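Local coordinates for single-stranded DNA-binding protein WHY3, chloroplastic (Arabidopsis thaliana, PDB 4KOQ) that binds single-stranded DNA as a homotetramer in chloroplasts and nucleus, guarding plastid genome stability against illegitimate recombination and repressing the kinesin gene KP1, at residues 14-18 with 19-23; 68-72 with 73-77; 150-153 with 154-157. All blocks are in the same frame, centred on the assembly; numbering follows the deposited sequence.

Interaction 1 (14-18 with 19-23); sequences SIYKG and KAALT
Ser-14 OG and Thr-23 OG1 share a hydrogen bond of 2.9 Å. Either hydroxyl could be the donor. The two residues form a non-hydrogen-bonded antiparallel pair, with no backbone N-H...O bond between them, and their hydroxyls bridge it. Each oxygen sits anti to its own carbonyl carbon, at chi1 -55° in both residues. Thr-23 CG2 also touches Ser-14 OG, at 3.3 Å. Next comes the hydrogen-bonded pair Ile-15 and Leu-22. Ile-15 N gives to Leu-22 O, and Leu-22 N gives back to Ile-15 O, each at 2.9 Å. Both bonds are nearly straight. Tyr-16 lies on the same face of the sheet as Ser-14, and its CD1 meets Ala-21 CB at 3.8 Å. The methyl comes to the ring obliquely. Lys-17 N then reaches Ala-20 O at 2.9 Å, and Gly-18 and Lys-19 make the turn. This is the tip of a beta hairpin, strand 9-16 running into strand 20-33. Ile-15 and Leu-22 point to the opposite face, where both pack on strand 131-140. Lys-17 bends at chi2 and chi4, and its NZ makes a salt bridge with Glu-143. Residues 17-22 are, by similarity, required for single-stranded DNA binding. The Ile-15 and Leu-22 face is thus purely hydrocarbon. The other mixes hydroxyls with apolar groups, partly covered by Tyr-60 and Trp-62. The backbone bonds fix the register of a region probably needed for DNA binding.

Interaction 2 (68-72 with 73-77); sequences FSLSV and TEIGN. With PO4 (phosphate ion), chain B.
Ser-71 and Glu-74 bond to each other twice. Ser-71 OG lies between its own backbone N and carbonyl carbon (chi1 74°). From there it accepts from Glu-74 N at 3.1 Å. Glu-74 answers with its carboxylate. Its chain is extended beyond CG (chi2 163°) and runs back past the serine hydroxyl. OE1 accepts from Ser-71 N at 3.0 Å, in a nearly straight bond that meets the carboxylate from above its plane. OE2 is hydrogen-bonded to His-91 NE2, so both oxygens have a partner. This is a capping box with Ser-71 as N-cap, where strand 59-70 turns into helix 72-79. The first full turn follows: Ile-75 N binds Ser-71 O, and Gly-76 N binds Val-72 O. Leu-70 straddles the junction. Its CD2 rests on Glu-74 CB at 3.7 Å, and its CD1 approaches Ile-75 CG1. Phe-68 CE2 comes to 4.0 Å from Glu-74 OE1, and the ring and carboxylate planes are 29° apart. A phosphate ion, probably from the crystallisation liquor, puts O3 over one face of this ring. Ser-69 N gives to the same O3 at 3.0 Å, and Ser-69 OG gives to O4 at 2.9 Å. His-91 ND1 and Lys-105 NZ also bond the ion.

Interaction 3 (150-153 with 154-157); sequences AFNF and VLPH
Phe-153 CG stands anti to the backbone N (chi1 164°), and His-157 CG stands anti to its carbonyl carbon (chi1 -60°). These torsions bring the two rings together one turn apart on helix 141-158. The helix is kinked here by Pro-156. The rings meet obliquely, with centroids 4.9 Å apart and planes at 34°. His-157 CD2 lies over one face of the Phe-153 ring, offset toward its rim. The closest ring atoms are Phe-153 CZ and His-157 NE2, at 3.8 Å. Before the kink, Val-154 N donates to Ala-150 O at 3.0 Å, and Leu-155 N donates to Phe-151 O at 3.1 Å. Val-154 N also makes a weak bond to Phe-151 O. The next turn breaks the pattern. Pro-156 has no N-H to give to Asn-152 O, and its CD fills that place at 3.3 Å. His-157 N turns instead to Val-154 O, in a weak bond. Val-154 CG1 sits between its backbone N and carbonyl carbon and packs beside Ala-150 O and Phe-151 O. Other subunits of the tetramer close round this stretch. Phe-153 packs on Pro-156 of the third subunit, and Pro-156 packs on Phe-153 of the second. The peptide oxygen of Phe-153 has no helical N-H bond from His-157; His-157 CD2 faces it instead, with Phe-153 O in the imidazole plane at 3.2 Å.

In the fold
Interaction 3 is the buried contact of the three; interactions 1 and 2 are only partly buried. Interactions 2 and 3 touch. Ile-75 CG2 packs on Phe-151 CB at 3.6 Å, so helix 72-79 lies against helix 141-158. Interactions 2 and 3 both meet the second subunit, and interaction 3 also meets the third. Interaction 1 stands apart, with nearest atoms about 7 Å from either. It shares the four-stranded sheet of strands 9-16 to 59-70 with interaction 2, and no other subunit touches it. The hairpin relies on paired backbone bonds, the strand-to-helix junction on a side-chain cap. The kinked helix has i-to-i+4 backbone bonds that fail at the proline, a ring pair within the chain, and apolar contacts to two other subunits.

Interaction 1 (14-18 with 19-23)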
loop_
_atom_site.group_PDB
_atom_site.type_symbol
_atom_site.label_atom_id
_atom_site.label_comp_id
_atom_site.label_asym_id
_atom_site.label_seq_id
_atom_site.Cartn_x
_atom_site.Cartn_y
_atom_site.Cartn_z
ATOM N N SER A 14 -1.309 17.856 10.274
ATOM C CA SER A 14 -0.428 18.971 10.623
ATOM C C SER A 14 0.930 18.623 11.252
ATOM O O SER A 14 1.077 17.671 12.009
ATOM C CB SER A 14 -1.180 19.891 11.569
ATOM O OG SER A 14 -2.392 20.279 10.960
ATOM N N ILE A 15 1.896 19.486 10.975
ATOM C CA ILE A 15 3.223 19.432 11.543
ATOM C C ILE A 15 3.481 20.792 12.126
ATOM O O ILE A 15 3.404 21.793 11.413
ATOM C CB ILE A 15 4.228 19.100 10.469
ATOM C CG1 ILE A 15 3.901 17.723 9.899
ATOM C CG2 ILE A 15 5.662 19.096 11.012
ATOM C CD1 ILE A 15 4.503 17.461 8.557
ATOM N N TYR A 16 3.758 20.826 13.426
ATOM C CA TYR A 16 3.939 22.075 14.144
ATOM C C TYR A 16 5.378 22.221 14.593
ATOM O O TYR A 16 5.908 21.360 15.286
ATOM C CB TYR A 16 3.045 22.068 15.369
ATOM C CG TYR A 16 1.591 21.967 15.061
ATOM C CD1 TYR A 16 0.896 23.047 14.575
ATOM C CD2 TYR A 16 0.905 20.771 15.248
ATOM C CE1 TYR A 16 -0.430 22.957 14.280
ATOM C CE2 TYR A 16 -0.431 20.679 14.962
ATOM C CZ TYR A 16 -1.090 21.775 14.488
ATOM O OH TYR A 16 -2.420 21.700 14.193
ATOM N N LYS A 17 6.040 23.288 14.162
ATOM C CA LYS A 17 7.407 23.477 14.539
ATOM C C LYS A 17 7.598 24.836 15.201
ATOM O O LYS A 17 6.649 25.612 15.366
ATOM C CB LYS A 17 8.336 23.311 13.319
ATOM C CG LYS A 17 8.407 21.868 12.785
ATOM C CD LYS A 17 9.034 20.890 13.803
ATOM C CE LYS A 17 8.756 19.451 13.422
ATOM N NZ LYS A 17 9.726 18.992 12.417
ATOM N N GLY A 18 8.847 25.132 15.541
ATOM C CA GLY A 18 9.163 26.321 16.302
ATOM C C GLY A 18 8.775 27.632 15.658
ATOM O O GLY A 18 8.296 28.540 16.338
ATOM N N LYS A 19 8.976 27.730 14.347
ATOM C CA LYS A 19 8.813 28.971 13.612
ATOM C C LYS A 19 7.684 28.919 12.598
ATOM O O LYS A 19 7.364 29.919 11.990
ATOM C CB LYS A 19 10.111 29.288 12.868
ATOM C CG LYS A 19 11.296 29.568 13.789
ATOM C CD LYS A 19 12.600 29.579 13.005
ATOM C CE LYS A 19 13.810 29.747 13.904
ATOM N NZ LYS A 19 15.076 29.495 13.151
ATOM N N ALA A 20 7.102 27.741 12.386
ATOM C CA ALA A 20 6.104 27.571 11.319
ATOM C C ALA A 20 5.311 26.297 11.566
ATOM O O ALA A 20 5.766 25.439 12.301
ATOM C CB ALA A 20 6.782 27.491 10.003
ATOM N N ALA A 21 4.123 26.251 10.977
ATOM C CA ALA A 21 3.261 25.097 10.913
ATOM C C ALA A 21 2.906 24.799 9.450
ATOM O O ALA A 21 2.862 25.699 8.613
ATOM C CB ALA A 21 1.963 25.371 11.704
ATOM N N LEU A 22 2.616 23.538 9.170
ATOM C CA LEU A 22 2.165 23.085 7.856
ATOM C C LEU A 22 0.971 22.150 8.060
ATOM O O LEU A 22 1.050 21.233 8.867
ATOM C CB LEU A 22 3.294 22.277 7.186
ATOM C CG LEU A 22 2.940 21.547 5.890
ATOM C CD1 LEU A 22 2.464 22.495 4.803
ATOM C CD2 LEU A 22 4.114 20.701 5.423
ATOM N N THR A 23 -0.117 22.389 7.358
ATOM C CA THR A 23 -1.237 21.466 7.361
ATOM C C THR A 23 -1.497 21.024 5.928
ATOM O O THR A 23 -1.400 21.808 4.992
ATOM C CB THR A 23 -2.525 22.134 7.941
ATOM O OG1 THR A 23 -2.251 22.647 9.240
ATOM C CG2 THR A 23 -3.622 21.150 8.055
#

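Interaction 2 (68-72 with 73-77)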
loop_
_atom_site.group_PDB
_atom_site.type_symbol
_atom_site.label_atom_id
_atom_site.label_comp_id
_atom_site.label_asym_id
_atom_site.label_seq_id
_atom_site.Cartn_x
_atom_site.Cartn_y
_atom_site.Cartn_z
ATOM N N PHE A 68 -0.515 26.164 -1.254
ATOM C CA PHE A 68 0.039 25.621 -2.468
ATOM C C PHE A 68 -0.726 24.332 -2.752
ATOM O O PHE A 68 -0.973 23.560 -1.833
ATOM C CB PHE A 68 1.540 25.362 -2.288
ATOM C CG PHE A 68 2.271 25.079 -3.594
ATOM C CD1 PHE A 68 2.820 26.120 -4.318
ATOM C CD2 PHE A 68 2.457 23.776 -4.056
ATOM C CE1 PHE A 68 3.512 25.888 -5.498
ATOM C CE2 PHE A 68 3.144 23.534 -5.256
ATOM C CZ PHE A 68 3.662 24.610 -5.977
ATOM N N SER A 69 -1.174 24.147 -3.988
ATOM C CA SER A 69 -1.903 22.946 -4.388
ATOM C C SER A 69 -1.009 21.916 -5.056
ATOM O O SER A 69 -0.629 22.099 -6.214
ATOM C CB SER A 69 -2.994 23.335 -5.384
ATOM O OG SER A 69 -3.929 24.200 -4.760
ATOM N N LEU A 70 -0.724 20.816 -4.362
ATOM C CA LEU A 70 0.168 19.795 -4.889
ATOM C C LEU A 70 -0.594 18.837 -5.765
ATOM O O LEU A 70 -1.520 18.181 -5.277
ATOM C CB LEU A 70 0.734 18.951 -3.738
ATOM C CG LEU A 70 2.073 19.171 -3.067
ATOM C CD1 LEU A 70 2.380 17.882 -2.272
ATOM C CD2 LEU A 70 3.182 19.487 -4.029
ATOM N N SER A 71 -0.224 18.764 -7.037
ATOM C CA SER A 71 -0.855 17.870 -7.991
ATOM C C SER A 71 -0.398 16.430 -7.797
ATOM O O SER A 71 0.624 16.132 -7.143
ATOM C CB SER A 71 -0.516 18.295 -9.415
ATOM O OG SER A 71 0.831 17.946 -9.678
ATOM N N VAL A 72 -1.134 15.523 -8.425
ATOM C CA VAL A 72 -0.733 14.122 -8.473
ATOM C C VAL A 72 0.712 13.928 -8.925
ATOM O O VAL A 72 1.454 13.152 -8.321
ATOM C CB VAL A 72 -1.732 13.373 -9.375
ATOM C CG1 VAL A 72 -1.205 12.065 -9.824
ATOM C CG2 VAL A 72 -3.068 13.234 -8.643
ATOM N N THR A 73 1.125 14.593 -10.006
ATOM C CA THR A 73 2.500 14.418 -10.510
ATOM C C THR A 73 3.510 14.931 -9.501
ATOM O O THR A 73 4.522 14.317 -9.277
ATOM C CB THR A 73 2.703 15.144 -11.863
ATOM O OG1 THR A 73 1.802 14.580 -12.821
ATOM C CG2 THR A 73 4.128 14.985 -12.373
ATOM N N GLU A 74 3.196 16.049 -8.868
ATOM C CA GLU A 74 4.072 16.598 -7.823
ATOM C C GLU A 74 4.207 15.707 -6.600
ATOM O O GLU A 74 5.295 15.542 -6.066
ATOM C CB GLU A 74 3.606 18.009 -7.449
ATOM C CG GLU A 74 3.883 19.006 -8.539
ATOM C CD GLU A 74 3.100 20.326 -8.446
ATOM O OE1 GLU A 74 2.174 20.471 -7.618
ATOM O OE2 GLU A 74 3.391 21.246 -9.266
ATOM N N ILE A 75 3.101 15.079 -6.192
ATOM C CA ILE A 75 3.139 14.045 -5.196
ATOM C C ILE A 75 4.052 12.943 -5.663
ATOM O O ILE A 75 4.855 12.427 -4.905
ATOM C CB ILE A 75 1.733 13.499 -4.891
ATOM C CG1 ILE A 75 0.880 14.606 -4.293
ATOM C CG2 ILE A 75 1.878 12.281 -3.983
ATOM C CD1 ILE A 75 -0.630 14.447 -4.462
ATOM N N GLY A 76 3.959 12.555 -6.942
ATOM C CA GLY A 76 4.876 11.558 -7.430
ATOM C C GLY A 76 6.346 11.938 -7.303
ATOM O O GLY A 76 7.197 11.096 -6.979
ATOM N N ASN A 77 6.652 13.206 -7.529
ATOM C CA ASN A 77 8.010 13.652 -7.327
ATOM C C ASN A 77 8.470 13.452 -5.896
ATOM O O ASN A 77 9.575 12.990 -5.658
ATOM C CB ASN A 77 8.111 15.116 -7.651
ATOM C CG ASN A 77 9.482 15.498 -8.107
ATOM O OD1 ASN A 77 10.500 14.940 -7.659
ATOM N ND2 ASN A 77 9.527 16.386 -9.057
HETATM P P PO4 B . -1.679 27.091 -5.973
HETATM O O1 PO4 B . -1.725 27.549 -4.545
HETATM O O2 PO4 B . -1.419 28.259 -6.893
HETATM O O3 PO4 B . -0.604 26.090 -6.217
HETATM O O4 PO4 B . -3.000 26.423 -6.302
#

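Interaction 3 (150-153 with 154-157)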
loop_
_atom_site.group_PDB
_atom_site.type_symbol
_atom_site.label_atom_id
_atom_site.label_comp_id
_atom_site.label_asym_id
_atom_site.label_seq_id
_atom_site.Cartn_x
_atom_site.Cartn_y
_atom_site.Cartn_z
ATOM N N ALA A 150 1.184 8.370 3.546
ATOM C CA ALA A 150 -0.099 8.998 3.283
ATOM C C ALA A 150 -0.248 9.355 1.797
ATOM O O ALA A 150 -1.331 9.216 1.237
ATOM C CB ALA A 150 -0.262 10.265 4.138
ATOM N N PHE A 151 0.844 9.819 1.179
ATOM C CA PHE A 151 0.836 10.209 -0.237
ATOM C C PHE A 151 0.638 8.981 -1.148
ATOM O O PHE A 151 -0.151 9.004 -2.119
ATOM C CB PHE A 151 2.146 10.927 -0.644
ATOM C CG PHE A 151 2.339 12.314 -0.061
ATOM C CD1 PHE A 151 1.392 12.909 0.747
ATOM C CD2 PHE A 151 3.482 13.036 -0.359
ATOM C CE1 PHE A 151 1.591 14.181 1.259
ATOM C CE2 PHE A 151 3.668 14.317 0.172
ATOM C CZ PHE A 151 2.739 14.868 0.956
ATOM N N ASN A 152 1.358 7.909 -0.864
ATOM C CA ASN A 152 1.149 6.672 -1.620
ATOM C C ASN A 152 -0.265 6.125 -1.438
ATOM O O ASN A 152 -0.878 5.616 -2.379
ATOM C CB ASN A 152 2.197 5.626 -1.268
ATOM C CG ASN A 152 3.440 5.771 -2.085
ATOM O OD1 ASN A 152 3.369 5.960 -3.294
ATOM N ND2 ASN A 152 4.600 5.684 -1.434
ATOM N N PHE A 153 -0.796 6.220 -0.235
ATOM C CA PHE A 153 -2.182 5.861 0.013
ATOM C C PHE A 153 -3.162 6.671 -0.846
ATOM O O PHE A 153 -4.126 6.133 -1.424
ATOM C CB PHE A 153 -2.528 6.023 1.485
ATOM C CG PHE A 153 -3.988 6.038 1.763
ATOM C CD1 PHE A 153 -4.684 4.838 1.902
ATOM C CD2 PHE A 153 -4.689 7.219 1.873
ATOM C CE1 PHE A 153 -6.028 4.840 2.138
ATOM C CE2 PHE A 153 -6.061 7.205 2.109
ATOM C CZ PHE A 153 -6.721 6.013 2.233
ATOM N N VAL A 154 -2.954 7.976 -0.896
ATOM C CA VAL A 154 -3.979 8.852 -1.430
ATOM C C VAL A 154 -3.955 8.931 -2.946
ATOM O O VAL A 154 -4.970 9.234 -3.565
ATOM C CB VAL A 154 -3.904 10.255 -0.772
ATOM C CG1 VAL A 154 -2.857 11.102 -1.415
ATOM C CG2 VAL A 154 -5.266 10.899 -0.798
ATOM N N LEU A 155 -2.820 8.636 -3.552
ATOM C CA LEU A 155 -2.701 8.803 -4.988
ATOM C C LEU A 155 -3.793 8.082 -5.814
ATOM O O LEU A 155 -4.384 8.689 -6.699
ATOM C CB LEU A 155 -1.303 8.413 -5.457
ATOM C CG LEU A 155 -0.200 9.477 -5.460
ATOM C CD1 LEU A 155 1.161 8.831 -5.682
ATOM C CD2 LEU A 155 -0.403 10.529 -6.494
ATOM N N PRO A 156 -4.063 6.796 -5.521
ATOM C CA PRO A 156 -5.144 6.088 -6.256
ATOM C C PRO A 156 -6.527 6.692 -6.099
ATOM O O PRO A 156 -7.324 6.644 -7.045
ATOM C CB PRO A 156 -5.084 4.659 -5.717
ATOM C CG PRO A 156 -4.065 4.646 -4.685
ATOM C CD PRO A 156 -3.287 5.890 -4.665
ATOM N N HIS A 157 -6.791 7.329 -4.967
ATOM C CA HIS A 157 -8.033 8.057 -4.772
ATOM C C HIS A 157 -8.071 9.325 -5.550
ATOM O O HIS A 157 -9.111 9.666 -6.113
ATOM C CB HIS A 157 -8.206 8.354 -3.278
ATOM C CG HIS A 157 -8.255 7.114 -2.455
ATOM N ND1 HIS A 157 -9.438 6.464 -2.170
ATOM C CD2 HIS A 157 -7.269 6.379 -1.885
ATOM C CE1 HIS A 157 -9.175 5.377 -1.461
ATOM N NE2 HIS A 157 -7.867 5.294 -1.288
#